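Local coordinates for protein STE5 (Saccharomyces cerevisiae, PDB 3FZE) that scaffolds mating-pheromone signalling in yeast, its minimal scaffold domain cocatalysing phosphorylation of the MAP kinase Fus3 by Ste7, at residues I23-F28 and S117-E122; L54-V59 and G69-K74; N62-D67 and K87-Q92; F93-L98 and L128-R133. All coordinates share one frame; numbering follows the deposited sequence. Where two conformers were deposited one is given.

Contact 1: I23-F28 and S117-E122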
loop_
_atom_site.group_PDB
_atom_site.type_symbol
_atom_site.label_atom_id
_atom_site.label_comp_id
_atom_site.label_asym_id
_atom_site.label_seq_id
_atom_site.Cartn_x
_atom_site.Cartn_y
_atom_site.Cartn_z
ATOM N N ILE A 23 -0.006 -2.514 0.590
ATOM C CA ILE A 23 -1.264 -2.680 1.314
ATOM C C ILE A 23 -1.988 -1.337 1.337
ATOM O O ILE A 23 -1.479 -0.362 1.877
ATOM C CB ILE A 23 -1.022 -3.213 2.744
ATOM C CG1 ILE A 23 -0.111 -4.444 2.686
ATOM C CG2 ILE A 23 -2.341 -3.561 3.398
ATOM C CD1 ILE A 23 0.862 -4.580 3.852
ATOM N N LEU A 24 -3.158 -1.293 0.707
ATOM C CA LEU A 24 -3.919 -0.061 0.529
ATOM C C LEU A 24 -5.284 -0.176 1.186
ATOM O O LEU A 24 -6.082 -1.044 0.838
ATOM C CB LEU A 24 -4.088 0.266 -0.963
ATOM C CG LEU A 24 -2.807 0.381 -1.793
ATOM C CD1 LEU A 24 -3.176 0.760 -3.225
ATOM C CD2 LEU A 24 -1.833 1.397 -1.207
ATOM N N GLN A 25 -5.534 0.684 2.167
ATOM C CA GLN A 25 -6.824 0.713 2.824
ATOM C C GLN A 25 -7.566 1.940 2.337
ATOM O O GLN A 25 -7.097 3.069 2.524
ATOM C CB GLN A 25 -6.624 0.775 4.326
ATOM C CG GLN A 25 -7.912 0.947 5.082
ATOM C CD GLN A 25 -7.706 0.779 6.568
ATOM O OE1 GLN A 25 -6.726 1.272 7.123
ATOM N NE2 GLN A 25 -8.619 0.065 7.222
ATOM N N ILE A 26 -8.701 1.724 1.681
ATOM C CA ILE A 26 -9.438 2.827 1.078
ATOM C C ILE A 26 -10.849 3.018 1.636
ATOM O O ILE A 26 -11.682 2.104 1.602
ATOM C CB ILE A 26 -9.521 2.689 -0.461
ATOM C CG1 ILE A 26 -8.132 2.414 -1.047
ATOM C CG2 ILE A 26 -10.128 3.949 -1.059
ATOM C CD1 ILE A 26 -8.120 2.130 -2.549
ATOM N N ASP A 27 -11.084 4.209 2.173
ATOM C CA ASP A 27 -12.430 4.696 2.479
ATOM C C ASP A 27 -12.882 5.444 1.232
ATOM O O ASP A 27 -12.380 6.528 0.925
ATOM C CB ASP A 27 -12.391 5.629 3.694
ATOM C CG ASP A 27 -13.749 6.217 4.030
ATOM O OD1 ASP A 27 -14.635 6.211 3.153
ATOM O OD2 ASP A 27 -13.932 6.700 5.175
ATOM N N PHE A 28 -13.801 4.842 0.492
ATOM C CA PHE A 28 -14.205 5.375 -0.801
ATOM C C PHE A 28 -15.019 6.658 -0.690
ATOM O O PHE A 28 -15.072 7.449 -1.634
ATOM C CB PHE A 28 -14.984 4.321 -1.585
ATOM C CG PHE A 28 -14.174 3.117 -1.936
ATOM C CD1 PHE A 28 -13.391 3.107 -3.082
ATOM C CD2 PHE A 28 -14.183 1.998 -1.121
ATOM C CE1 PHE A 28 -12.646 2.000 -3.412
ATOM C CE2 PHE A 28 -13.431 0.891 -1.444
ATOM C CZ PHE A 28 -12.665 0.894 -2.591
ATOM N N SER A 117 -3.149 4.270 3.921
ATOM C CA SER A 117 -4.570 4.287 4.280
ATOM C C SER A 117 -5.090 5.723 4.325
ATOM O O SER A 117 -4.370 6.635 4.729
ATOM C CB SER A 117 -4.775 3.609 5.638
ATOM O OG SER A 117 -6.130 3.688 6.076
ATOM N N ASN A 118 -6.334 5.925 3.910
ATOM C CA ASN A 118 -6.962 7.232 4.074
ATOM C C ASN A 118 -8.132 7.181 5.052
ATOM O O ASN A 118 -8.877 8.151 5.175
ATOM C CB ASN A 118 -7.440 7.788 2.731
ATOM C CG ASN A 118 -8.668 7.072 2.214
ATOM O OD1 ASN A 118 -8.935 5.934 2.604
ATOM N ND2 ASN A 118 -9.425 7.729 1.336
ATOM N N SER A 119 -8.291 6.054 5.739
ATOM C CA SER A 119 -9.450 5.862 6.619
ATOM C C SER A 119 -9.226 6.425 8.017
ATOM O O SER A 119 -8.109 6.767 8.388
ATOM C CB SER A 119 -9.844 4.378 6.695
ATOM O OG SER A 119 -8.821 3.593 7.284
ATOM N N ASN A 120 -10.299 6.522 8.793
ATOM C CA ASN A 120 -10.222 7.125 10.116
ATOM C C ASN A 120 -9.197 6.469 11.037
ATOM O O ASN A 120 -9.027 5.248 11.032
ATOM C CB ASN A 120 -11.598 7.137 10.769
ATOM C CG ASN A 120 -12.575 8.047 10.049
ATOM O OD1 ASN A 120 -12.181 9.025 9.412
ATOM N ND2 ASN A 120 -13.857 7.725 10.144
ATOM N N MET A 121 -8.518 7.293 11.830
ATOM C CA MET A 121 -7.473 6.799 12.720
ATOM C C MET A 121 -8.046 6.132 13.963
ATOM O O MET A 121 -7.851 6.603 15.080
ATOM C CB MET A 121 -6.510 7.928 13.098
ATOM C CG MET A 121 -5.768 8.515 11.899
ATOM S SD MET A 121 -4.703 7.307 11.096
ATOM C CE MET A 121 -3.445 7.110 12.355
ATOM N N GLU A 122 -8.764 5.034 13.754
ATOM C CA GLU A 122 -9.291 4.222 14.845
ATOM C C GLU A 122 -8.428 2.974 14.997
ATOM O O GLU A 122 -8.234 2.223 14.039
ATOM C CB GLU A 122 -10.744 3.847 14.565
ATOM C CG GLU A 122 -11.689 5.039 14.617
ATOM C CD GLU A 122 -13.001 4.783 13.907
ATOM O OE1 GLU A 122 -13.272 3.613 13.568
ATOM O OE2 GLU A 122 -13.759 5.751 13.688
HETATM O O HOH W 1 -12.816 5.927 7.559
#
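Gln25 and Ser117 form a parallel beta bridge where strands 19-26 and 111-117 end side by side in the central sheet, a buried and mostly polar contact. Past the bridge the chains are held by one asparagine. Asn118 N donates to Gln25 O, and its side-chain amide then grips the backbone of Asp27 at two points: Asn118 OD1 takes Asp27 N at 2.8 Å, almost straight (175°) and on a lone pair in the carbonyl plane, while Asn118 ND2 gives a longer bond of 3.2 Å to Asp27 O. This clamp depends on CG of Asn118 standing between its own backbone N and carbonyl carbon (chi1 73°), which swings the amide across to the other chain. On the face carrying Gln25 and Ser117, the extended glutamine chain lies alongside the serine, and Ser117 OG donates to Gln25 OE1 at 2.7 Å. The same hydroxyl accepts from Ser119 N, closing an ST turn. Gln25 OE1 also receives Ile127 N, and Gln25 NE2 reaches the carbonyls of Asp60 and Lys125. A water joins Asp27 OD2 (2.7 Å) to Asn120 N, while Asp27 OD1 turns to Thr29. Gln25 is bonded at both ends of its amide and Asn118 uses both its oxygen and its nitrogen; donors and acceptors at opposite ends probably keep each amide from flipping.

Contact 2: L54-V59 and G69-K74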
loop_
_atom_site.group_PDB
_atom_site.type_symbol
_atom_site.label_atom_id
_atom_site.label_comp_id
_atom_site.label_asym_id
_atom_site.label_seq_id
_atom_site.Cartn_x
_atom_site.Cartn_y
_atom_site.Cartn_z
ATOM N N LEU A 54 5.279 -8.298 -7.784
ATOM C CA LEU A 54 4.582 -7.339 -6.924
ATOM C C LEU A 54 3.324 -7.927 -6.273
ATOM O O LEU A 54 2.467 -8.473 -6.965
ATOM C CB LEU A 54 4.174 -6.115 -7.743
ATOM C CG LEU A 54 3.620 -4.927 -6.970
ATOM C CD1 LEU A 54 4.629 -4.383 -5.960
ATOM C CD2 LEU A 54 3.179 -3.842 -7.955
ATOM N N GLN A 55 3.217 -7.783 -4.950
ATOM C CA GLN A 55 2.053 -8.242 -4.189
ATOM C C GLN A 55 1.246 -7.052 -3.699
ATOM O O GLN A 55 1.792 -5.967 -3.490
ATOM C CB GLN A 55 2.492 -9.058 -2.973
ATOM C CG GLN A 55 3.370 -10.248 -3.325
ATOM C CD GLN A 55 2.572 -11.318 -4.024
ATOM O OE1 GLN A 55 1.614 -11.857 -3.465
ATOM N NE2 GLN A 55 2.943 -11.627 -5.257
ATOM N N PHE A 56 -0.054 -7.259 -3.507
ATOM C CA PHE A 56 -0.914 -6.196 -3.019
ATOM C C PHE A 56 -1.965 -6.771 -2.086
ATOM O O PHE A 56 -2.218 -7.975 -2.068
ATOM C CB PHE A 56 -1.633 -5.492 -4.169
ATOM C CG PHE A 56 -2.773 -6.289 -4.745
ATOM C CD1 PHE A 56 -4.078 -6.048 -4.335
ATOM C CD2 PHE A 56 -2.533 -7.308 -5.654
ATOM C CE1 PHE A 56 -5.136 -6.796 -4.848
ATOM C CE2 PHE A 56 -3.577 -8.066 -6.174
ATOM C CZ PHE A 56 -4.877 -7.809 -5.767
ATOM N N CYS A 57 -2.569 -5.883 -1.316
ATOM C CA CYS A 57 -3.746 -6.215 -0.540
ATOM C C CYS A 57 -4.576 -4.949 -0.397
ATOM O O CYS A 57 -4.053 -3.910 -0.026
ATOM C CB CYS A 57 -3.334 -6.734 0.832
ATOM S SG CYS A 57 -4.730 -7.269 1.848
ATOM N N PHE A 58 -5.861 -5.047 -0.731
ATOM C CA PHE A 58 -6.810 -3.956 -0.539
ATOM C C PHE A 58 -7.663 -4.235 0.689
ATOM O O PHE A 58 -8.155 -5.348 0.862
ATOM C CB PHE A 58 -7.724 -3.820 -1.757
ATOM C CG PHE A 58 -7.088 -3.127 -2.924
ATOM C CD1 PHE A 58 -6.893 -1.754 -2.910
ATOM C CD2 PHE A 58 -6.718 -3.842 -4.047
ATOM C CE1 PHE A 58 -6.309 -1.106 -3.999
ATOM C CE2 PHE A 58 -6.140 -3.205 -5.143
ATOM C CZ PHE A 58 -5.928 -1.842 -5.106
ATOM N N VAL A 59 -7.834 -3.216 1.529
ATOM C CA VAL A 59 -8.584 -3.338 2.780
ATOM C C VAL A 59 -9.601 -2.212 2.863
ATOM O O VAL A 59 -9.292 -1.068 2.523
ATOM C CB VAL A 59 -7.637 -3.260 3.989
ATOM C CG1 VAL A 59 -8.409 -3.417 5.309
ATOM C CG2 VAL A 59 -6.549 -4.317 3.863
ATOM N N GLY A 69 -2.967 -10.505 -3.435
ATOM C CA GLY A 69 -2.219 -11.457 -4.219
ATOM C C GLY A 69 -1.250 -10.770 -5.151
ATOM O O GLY A 69 -0.689 -9.726 -4.819
ATOM N N SER A 70 -1.076 -11.354 -6.334
ATOM C CA SER A 70 -0.122 -10.857 -7.324
ATOM C C SER A 70 -0.751 -9.792 -8.209
ATOM O O SER A 70 -1.785 -10.023 -8.830
ATOM C CB SER A 70 0.385 -12.007 -8.200
ATOM O OG SER A 70 0.890 -11.530 -9.437
ATOM N N VAL A 71 -0.117 -8.625 -8.275
ATOM C CA VAL A 71 -0.622 -7.548 -9.104
ATOM C C VAL A 71 -0.807 -7.984 -10.566
ATOM O O VAL A 71 -1.838 -7.713 -11.182
ATOM C CB VAL A 71 0.263 -6.282 -9.001
ATOM C CG1 VAL A 71 -0.168 -5.245 -10.013
ATOM C CG2 VAL A 71 0.169 -5.694 -7.600
ATOM N N LEU A 72 0.185 -8.671 -11.122
ATOM C CA LEU A 72 0.058 -9.159 -12.491
ATOM C C LEU A 72 -1.153 -10.078 -12.673
ATOM O O LEU A 72 -1.766 -10.100 -13.737
ATOM C CB LEU A 72 1.332 -9.894 -12.917
ATOM C CG LEU A 72 2.571 -9.021 -13.121
ATOM C CD1 LEU A 72 3.743 -9.893 -13.592
ATOM C CD2 LEU A 72 2.268 -7.911 -14.117
ATOM N N HIS A 73 -1.487 -10.826 -11.629
ATOM C CA HIS A 73 -2.585 -11.787 -11.686
ATOM C C HIS A 73 -3.972 -11.140 -11.591
ATOM O O HIS A 73 -4.882 -11.488 -12.351
ATOM C CB HIS A 73 -2.413 -12.834 -10.585
ATOM C CG HIS A 73 -3.517 -13.846 -10.535
ATOM N ND1 HIS A 73 -4.009 -14.347 -9.351
ATOM C CD2 HIS A 73 -4.224 -14.443 -11.523
ATOM C CE1 HIS A 73 -4.968 -15.221 -9.612
ATOM N NE2 HIS A 73 -5.117 -15.297 -10.919
ATOM N N LYS A 74 -4.127 -10.185 -10.684
ATOM C CA LYS A 74 -5.462 -9.692 -10.364
ATOM C C LYS A 74 -5.798 -8.292 -10.876
ATOM O O LYS A 74 -6.965 -7.982 -11.105
ATOM C CB LYS A 74 -5.710 -9.802 -8.860
ATOM C CG LYS A 74 -5.798 -11.253 -8.397
ATOM C CD LYS A 74 -6.201 -11.381 -6.950
ATOM C CE LYS A 74 -6.529 -12.826 -6.609
ATOM N NZ LYS A 74 -6.911 -12.994 -5.174
HETATM O O HOH W 2 2.685 -9.471 -9.561
#
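Phe56 and Gly69 pair as an antiparallel hydrogen-bonded couple: Phe56 N donates to Gly69 O at 2.9 Å and Gly69 N returns a bond of 3.0 Å to Phe56 O. At Gly69 the chain turns a corner, and Val71 N continues the ladder to Leu54 O (2.9 Å, N-H...O 169°). That carbonyl has a second donor, a water 2.8 Å from Leu54 O, which also accepts from Leu72 N and so ties the helix start to the strand edge. Ser70 is the N-cap of helix 71-74; in one of its two conformers OG donates to this water and receives a weak bond from His73 N. Gln55 NE2 is taken by Arg53 O. The apolar part centres on Val71 CG2, which meets Leu54 CD2 at 3.6 Å and also Phe56 CD2. With CG between its backbone N and carbonyl carbon (chi1 76°), the Phe56 ring leans over the partner chain: Gly69 N lies over one face near the rim, and Lys74 CB sits at the edge. Cutting Phe56 back to an alanine is likely to open a gap beside Gly69, Val71 and Lys74 and leave the short helix less firmly seated. At Gly69's backbone angles a CB would jam against the carbonyl O of Tyr68. Together this is a beta hairpin leading into a capped helix at the antiparallel margin of the sheet in this vWA-like fold.

Contact 3: N62-D67 and K87-Q92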
loop_
_atom_site.group_PDB
_atom_site.type_symbol
_atom_site.label_atom_id
_atom_site.label_comp_id
_atom_site.label_asym_id
_atom_site.label_seq_id
_atom_site.Cartn_x
_atom_site.Cartn_y
_atom_site.Cartn_z
ATOM N N ASN A 62 -13.311 -0.614 7.371
ATOM C CA ASN A 62 -13.578 -1.403 8.578
ATOM C C ASN A 62 -12.650 -2.602 8.741
ATOM O O ASN A 62 -12.931 -3.517 9.523
ATOM C CB ASN A 62 -15.035 -1.845 8.590
ATOM C CG ASN A 62 -15.963 -0.677 8.694
ATOM O OD1 ASN A 62 -15.833 0.134 9.611
ATOM N ND2 ASN A 62 -16.887 -0.556 7.748
ATOM N N ASN A 63 -11.536 -2.574 8.008
ATOM C CA ASN A 63 -10.461 -3.565 8.133
ATOM C C ASN A 63 -10.763 -4.940 7.535
ATOM O O ASN A 63 -10.128 -5.938 7.885
ATOM C CB ASN A 63 -9.988 -3.700 9.581
ATOM C CG ASN A 63 -8.631 -4.365 9.676
ATOM O OD1 ASN A 63 -7.708 -4.007 8.937
ATOM N ND2 ASN A 63 -8.506 -5.349 10.568
ATOM N N TYR A 64 -11.710 -4.978 6.605
ATOM C CA TYR A 64 -11.980 -6.195 5.841
ATOM C C TYR A 64 -11.161 -6.288 4.563
ATOM O O TYR A 64 -11.054 -5.325 3.795
ATOM C CB TYR A 64 -13.462 -6.307 5.488
ATOM C CG TYR A 64 -14.315 -6.520 6.703
ATOM C CD1 TYR A 64 -14.443 -7.785 7.270
ATOM C CD2 TYR A 64 -14.956 -5.452 7.310
ATOM C CE1 TYR A 64 -15.209 -7.988 8.400
ATOM C CE2 TYR A 64 -15.734 -5.645 8.446
ATOM C CZ TYR A 64 -15.856 -6.916 8.982
ATOM O OH TYR A 64 -16.628 -7.114 10.113
ATOM N N VAL A 65 -10.594 -7.470 4.339
ATOM C CA VAL A 65 -9.782 -7.724 3.150
ATOM C C VAL A 65 -10.689 -7.842 1.941
ATOM O O VAL A 65 -11.614 -8.654 1.931
ATOM C CB VAL A 65 -8.977 -9.029 3.287
ATOM C CG1 VAL A 65 -8.226 -9.344 1.977
ATOM C CG2 VAL A 65 -8.014 -8.954 4.465
ATOM N N LEU A 66 -10.406 -7.043 0.916
ATOM C CA LEU A 66 -11.215 -7.021 -0.295
ATOM C C LEU A 66 -10.621 -7.877 -1.405
ATOM O O LEU A 66 -11.341 -8.567 -2.127
ATOM C CB LEU A 66 -11.409 -5.583 -0.781
ATOM C CG LEU A 66 -12.032 -4.626 0.242
ATOM C CD1 LEU A 66 -12.222 -3.248 -0.369
ATOM C CD2 LEU A 66 -13.364 -5.165 0.757
ATOM N N ASP A 67 -9.302 -7.842 -1.540
ATOM C CA ASP A 67 -8.634 -8.685 -2.510
ATOM C C ASP A 67 -7.151 -8.581 -2.219
ATOM O O ASP A 67 -6.720 -7.702 -1.467
ATOM C CB ASP A 67 -8.934 -8.243 -3.938
ATOM C CG ASP A 67 -8.610 -9.313 -4.954
ATOM O OD1 ASP A 67 -8.456 -10.490 -4.553
ATOM O OD2 ASP A 67 -8.502 -8.971 -6.150
ATOM N N LYS A 87 -17.326 -4.790 -2.998
ATOM C CA LYS A 87 -16.832 -6.102 -2.583
ATOM C C LYS A 87 -17.170 -6.429 -1.132
ATOM O O LYS A 87 -16.799 -5.700 -0.208
ATOM C CB LYS A 87 -15.310 -6.219 -2.807
ATOM C CG LYS A 87 -14.734 -7.590 -2.481
ATOM C CD LYS A 87 -15.298 -8.654 -3.412
ATOM C CE LYS A 87 -14.732 -10.032 -3.101
ATOM N NZ LYS A 87 -13.253 -10.079 -3.287
ATOM N N SER A 88 -17.864 -7.544 -0.945
ATOM C CA SER A 88 -18.179 -8.035 0.386
ATOM C C SER A 88 -17.014 -8.871 0.911
ATOM O O SER A 88 -16.219 -9.393 0.136
ATOM C CB SER A 88 -19.470 -8.859 0.368
ATOM O OG SER A 88 -20.605 -8.037 0.150
ATOM N N SER A 89 -16.923 -8.981 2.229
ATOM C CA SER A 89 -15.856 -9.749 2.852
ATOM C C SER A 89 -16.096 -9.893 4.342
ATOM O O SER A 89 -16.506 -8.944 5.006
ATOM C CB SER A 89 -14.519 -9.045 2.654
ATOM O OG SER A 89 -13.526 -9.622 3.506
ATOM N N SER A 90 -15.803 -11.077 4.868
ATOM C CA SER A 90 -15.879 -11.306 6.301
ATOM C C SER A 90 -14.495 -11.531 6.920
ATOM O O SER A 90 -14.389 -11.860 8.105
ATOM C CB SER A 90 -16.781 -12.506 6.595
ATOM O OG SER A 90 -16.218 -13.694 6.058
ATOM N N THR A 91 -13.443 -11.345 6.123
ATOM C CA THR A 91 -12.071 -11.592 6.571
ATOM C C THR A 91 -11.402 -10.317 7.072
ATOM O O THR A 91 -11.151 -9.402 6.290
ATOM C CB THR A 91 -11.200 -12.167 5.437
ATOM O OG1 THR A 91 -11.819 -13.345 4.901
ATOM C CG2 THR A 91 -9.804 -12.512 5.964
ATOM N N GLN A 92 -11.110 -10.265 8.368
ATOM C CA GLN A 92 -10.379 -9.134 8.940
ATOM C C GLN A 92 -8.900 -9.174 8.563
ATOM O O GLN A 92 -8.269 -10.229 8.585
ATOM C CB GLN A 92 -10.514 -9.107 10.463
ATOM C CG GLN A 92 -11.844 -8.534 10.937
ATOM C CD GLN A 92 -11.901 -7.013 10.858
ATOM O OE1 GLN A 92 -11.198 -6.306 11.599
ATOM N NE2 GLN A 92 -12.760 -6.499 9.982
#
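Tyr64 and Gln92 approach to 4.6 Å between CA atoms in a single backbone bridge, the two segments running 119° apart end to end, with Val65 N donating to Thr91 O almost straight (2.8 Å). Gln92 folds back over the turn: its chain is bent at chi2 (-77°), which points the NE2 end of the amide at the Tyr64 ring face. Gln92 NE2 stands 3.1 Å above the ring plane, over its centre, with the amide turned 80° to the ring, while the same nitrogen donates within its amide plane to Asn62 O at 3.0 Å. At the other end of that amide, Asn63 ND2 donates to Gln92 OE1 (3.0 Å) from above the carbonyl plane, not on a lone pair; this nitrogen also serves Phe93 O. Ser89 OG donates to Val65 O at 2.7 Å and accepts from Thr91 N in an ST turn, so one hydroxyl fixes both the loop's own bend and its hold on the strand. Further along, the bent chain of Lys87 slides past Leu66 in the opposite direction and brings Lys87 NZ to 2.7 Å from Leu66 O. CD2 of Leu66 packs on the Lys87 backbone. The loop between helices 78-82 and 95-102 thus lines strand 65-68, one of the two outermost of the sheet within this chain; strand 55-60 pairs with it through Phe58, and Trp97 of helix 95-102 packs against Val65 and Thr91.

Contact 4: F93-L98 and L128-R133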
loop_
_atom_site.group_PDB
_atom_site.type_symbol
_atom_site.label_atom_id
_atom_site.label_comp_id
_atom_site.label_asym_id
_atom_site.label_seq_id
_atom_site.Cartn_x
_atom_site.Cartn_y
_atom_site.Cartn_z
ATOM N N PHE A 93 -8.354 -8.016 8.214
ATOM C CA PHE A 93 -6.942 -7.919 7.878
ATOM C C PHE A 93 -6.016 -7.861 9.099
ATOM O O PHE A 93 -6.321 -7.221 10.100
ATOM C CB PHE A 93 -6.681 -6.692 7.009
ATOM C CG PHE A 93 -5.226 -6.456 6.757
ATOM C CD1 PHE A 93 -4.581 -7.108 5.722
ATOM C CD2 PHE A 93 -4.491 -5.623 7.589
ATOM C CE1 PHE A 93 -3.230 -6.910 5.494
ATOM C CE2 PHE A 93 -3.131 -5.419 7.361
ATOM C CZ PHE A 93 -2.507 -6.070 6.321
ATOM N N SER A 94 -4.866 -8.515 8.986
ATOM C CA SER A 94 -3.755 -8.304 9.907
ATOM C C SER A 94 -2.479 -8.613 9.145
ATOM O O SER A 94 -2.508 -9.346 8.151
ATOM C CB SER A 94 -3.854 -9.207 11.141
ATOM O OG SER A 94 -3.689 -10.575 10.794
ATOM N N PRO A 95 -1.355 -8.041 9.590
ATOM C CA PRO A 95 -0.099 -8.360 8.906
ATOM C C PRO A 95 0.207 -9.860 8.945
ATOM O O PRO A 95 0.606 -10.415 7.920
ATOM C CB PRO A 95 0.938 -7.561 9.695
ATOM C CG PRO A 95 0.168 -6.374 10.193
ATOM C CD PRO A 95 -1.211 -6.909 10.524
ATOM N N ILE A 96 0.018 -10.509 10.093
ATOM C CA ILE A 96 0.272 -11.944 10.164
ATOM C C ILE A 96 -0.655 -12.727 9.235
ATOM O O ILE A 96 -0.222 -13.675 8.583
ATOM C CB ILE A 96 0.184 -12.508 11.608
ATOM C CG1 ILE A 96 0.603 -13.981 11.617
ATOM C CG2 ILE A 96 -1.216 -12.369 12.168
ATOM C CD1 ILE A 96 1.957 -14.226 10.997
ATOM N N TRP A 97 -1.926 -12.330 9.158
ATOM C CA TRP A 97 -2.825 -12.966 8.205
ATOM C C TRP A 97 -2.240 -12.846 6.798
ATOM O O TRP A 97 -2.205 -13.816 6.043
ATOM C CB TRP A 97 -4.232 -12.352 8.225
ATOM C CG TRP A 97 -5.069 -12.900 7.112
ATOM C CD1 TRP A 97 -5.819 -14.042 7.134
ATOM C CD2 TRP A 97 -5.199 -12.359 5.790
ATOM N NE1 TRP A 97 -6.416 -14.239 5.910
ATOM C CE2 TRP A 97 -6.054 -13.222 5.070
ATOM C CE3 TRP A 97 -4.680 -11.231 5.148
ATOM C CZ2 TRP A 97 -6.403 -12.987 3.739
ATOM C CZ3 TRP A 97 -5.029 -10.997 3.822
ATOM C CH2 TRP A 97 -5.877 -11.879 3.133
ATOM N N LEU A 98 -1.784 -11.647 6.452
ATOM C CA LEU A 98 -1.232 -11.411 5.123
ATOM C C LEU A 98 0.020 -12.257 4.873
ATOM O O LEU A 98 0.155 -12.864 3.809
ATOM C CB LEU A 98 -0.942 -9.925 4.901
ATOM C CG LEU A 98 -0.526 -9.527 3.480
ATOM C CD1 LEU A 98 -1.676 -9.733 2.475
ATOM C CD2 LEU A 98 -0.019 -8.081 3.457
ATOM N N LEU A 128 -2.821 1.118 9.833
ATOM C CA LEU A 128 -1.612 1.827 10.238
ATOM C C LEU A 128 -1.247 1.585 11.713
ATOM O O LEU A 128 -0.126 1.881 12.132
ATOM C CB LEU A 128 -1.737 3.328 9.936
ATOM C CG LEU A 128 -2.104 3.719 8.500
ATOM C CD1 LEU A 128 -2.325 5.207 8.367
ATOM C CD2 LEU A 128 -1.012 3.272 7.537
ATOM N N PHE A 129 -2.175 1.029 12.486
ATOM C CA PHE A 129 -1.923 0.736 13.900
ATOM C C PHE A 129 -1.412 -0.686 14.118
ATOM O O PHE A 129 -1.107 -1.075 15.245
ATOM C CB PHE A 129 -3.205 0.910 14.733
ATOM C CG PHE A 129 -3.652 2.332 14.876
ATOM C CD1 PHE A 129 -3.429 3.026 16.050
ATOM C CD2 PHE A 129 -4.300 2.974 13.840
ATOM C CE1 PHE A 129 -3.842 4.336 16.184
ATOM C CE2 PHE A 129 -4.711 4.284 13.969
ATOM C CZ PHE A 129 -4.483 4.967 15.141
ATOM N N GLN A 130 -1.340 -1.471 13.051
ATOM C CA GLN A 130 -1.165 -2.911 13.212
ATOM C C GLN A 130 0.314 -3.275 13.286
ATOM O O GLN A 130 1.168 -2.453 12.966
ATOM C CB GLN A 130 -1.907 -3.660 12.098
ATOM C CG GLN A 130 -3.420 -3.441 12.167
ATOM C CD GLN A 130 -4.179 -4.001 10.974
ATOM O OE1 GLN A 130 -3.626 -4.758 10.173
ATOM N NE2 GLN A 130 -5.456 -3.617 10.843
ATOM N N ASP A 131 0.619 -4.489 13.735
ATOM C CA ASP A 131 2.016 -4.868 13.922
ATOM C C ASP A 131 2.561 -5.663 12.738
ATOM O O ASP A 131 2.138 -6.791 12.469
ATOM C CB ASP A 131 2.248 -5.585 15.263
ATOM C CG ASP A 131 1.739 -7.016 15.270
ATOM O OD1 ASP A 131 0.797 -7.328 14.510
ATOM O OD2 ASP A 131 2.282 -7.828 16.050
ATOM N N TYR A 132 3.496 -5.046 12.031
ATOM C CA TYR A 132 4.084 -5.638 10.836
ATOM C C TYR A 132 5.287 -6.491 11.236
ATOM O O TYR A 132 6.076 -6.939 10.405
ATOM C CB TYR A 132 4.376 -4.549 9.809
ATOM C CG TYR A 132 3.070 -3.969 9.277
ATOM C CD1 TYR A 132 2.359 -3.024 10.010
ATOM C CD2 TYR A 132 2.518 -4.411 8.081
ATOM C CE1 TYR A 132 1.151 -2.508 9.547
ATOM C CE2 TYR A 132 1.313 -3.900 7.611
ATOM C CZ TYR A 132 0.634 -2.951 8.353
ATOM O OH TYR A 132 -0.560 -2.438 7.893
ATOM N N ARG A 133 5.378 -6.675 12.551
ATOM C CA ARG A 133 6.095 -7.756 13.220
ATOM C C ARG A 133 6.646 -8.865 12.329
ATOM O O ARG A 133 7.855 -9.031 12.198
ATOM C CB ARG A 133 5.178 -8.385 14.272
HETATM O O HOH W 3 -0.102 -9.175 12.814
#
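With CG anti to its carbonyl carbon (chi1 -68°), Tyr132 presents its ring face to Pro95, while a similar chi1 at Gln130 (-64°) brings that side chain alongside the same proline. CG of Pro95 sits 3.6 Å from the centroid of the Tyr132 ring and 7° off its normal, a CH-pi contact squarely over the face. The proline is wedged further by Asp131 O on one flank and by CB of Gln130, 3.7 Å from Pro95 CD. Gln130 NE2 bonds Asn63 OD1, whereas buried Gln130 OE1 finds no polar partner in the model. The Tyr132 hydroxyl is held by Ile127 O. Losing the ring to an alanine at Tyr132 would probably strip Pro95 of its CH-pi platform and leave Ile127 O without the tyrosine hydroxyl as donor. A water bridges Asp131 OD1, 2.7 Å away, to Ile96 N in the first turn. This is a proline in the first turn of helix 95-102, directly after the N-cap Ser94, whose OG accepts Trp97 N.

How the contacts relate
Contact 1 is the buried one of the four, joining strands 19-26 and 111-117, and its chemistry is nearly all amide, hydroxyl and backbone. Contacts 2 and 3 work outward along the same sheet: strand 55-60 pairs with 19-26 on one side and with 65-68 on the other, Phe58 bonding Leu66 and Asp67. Contact 2 mixes a backbone ladder with apolar packing, while contact 3, farthest from the chain centre, relies on polar side chains reaching carbonyls. Contact 4, partly buried, instead packs a loop on a helix start; Ile23 lies against Phe93, Leu98 and Tyr132, and a side-chain hydrogen bond ties contact 4 to contact 3.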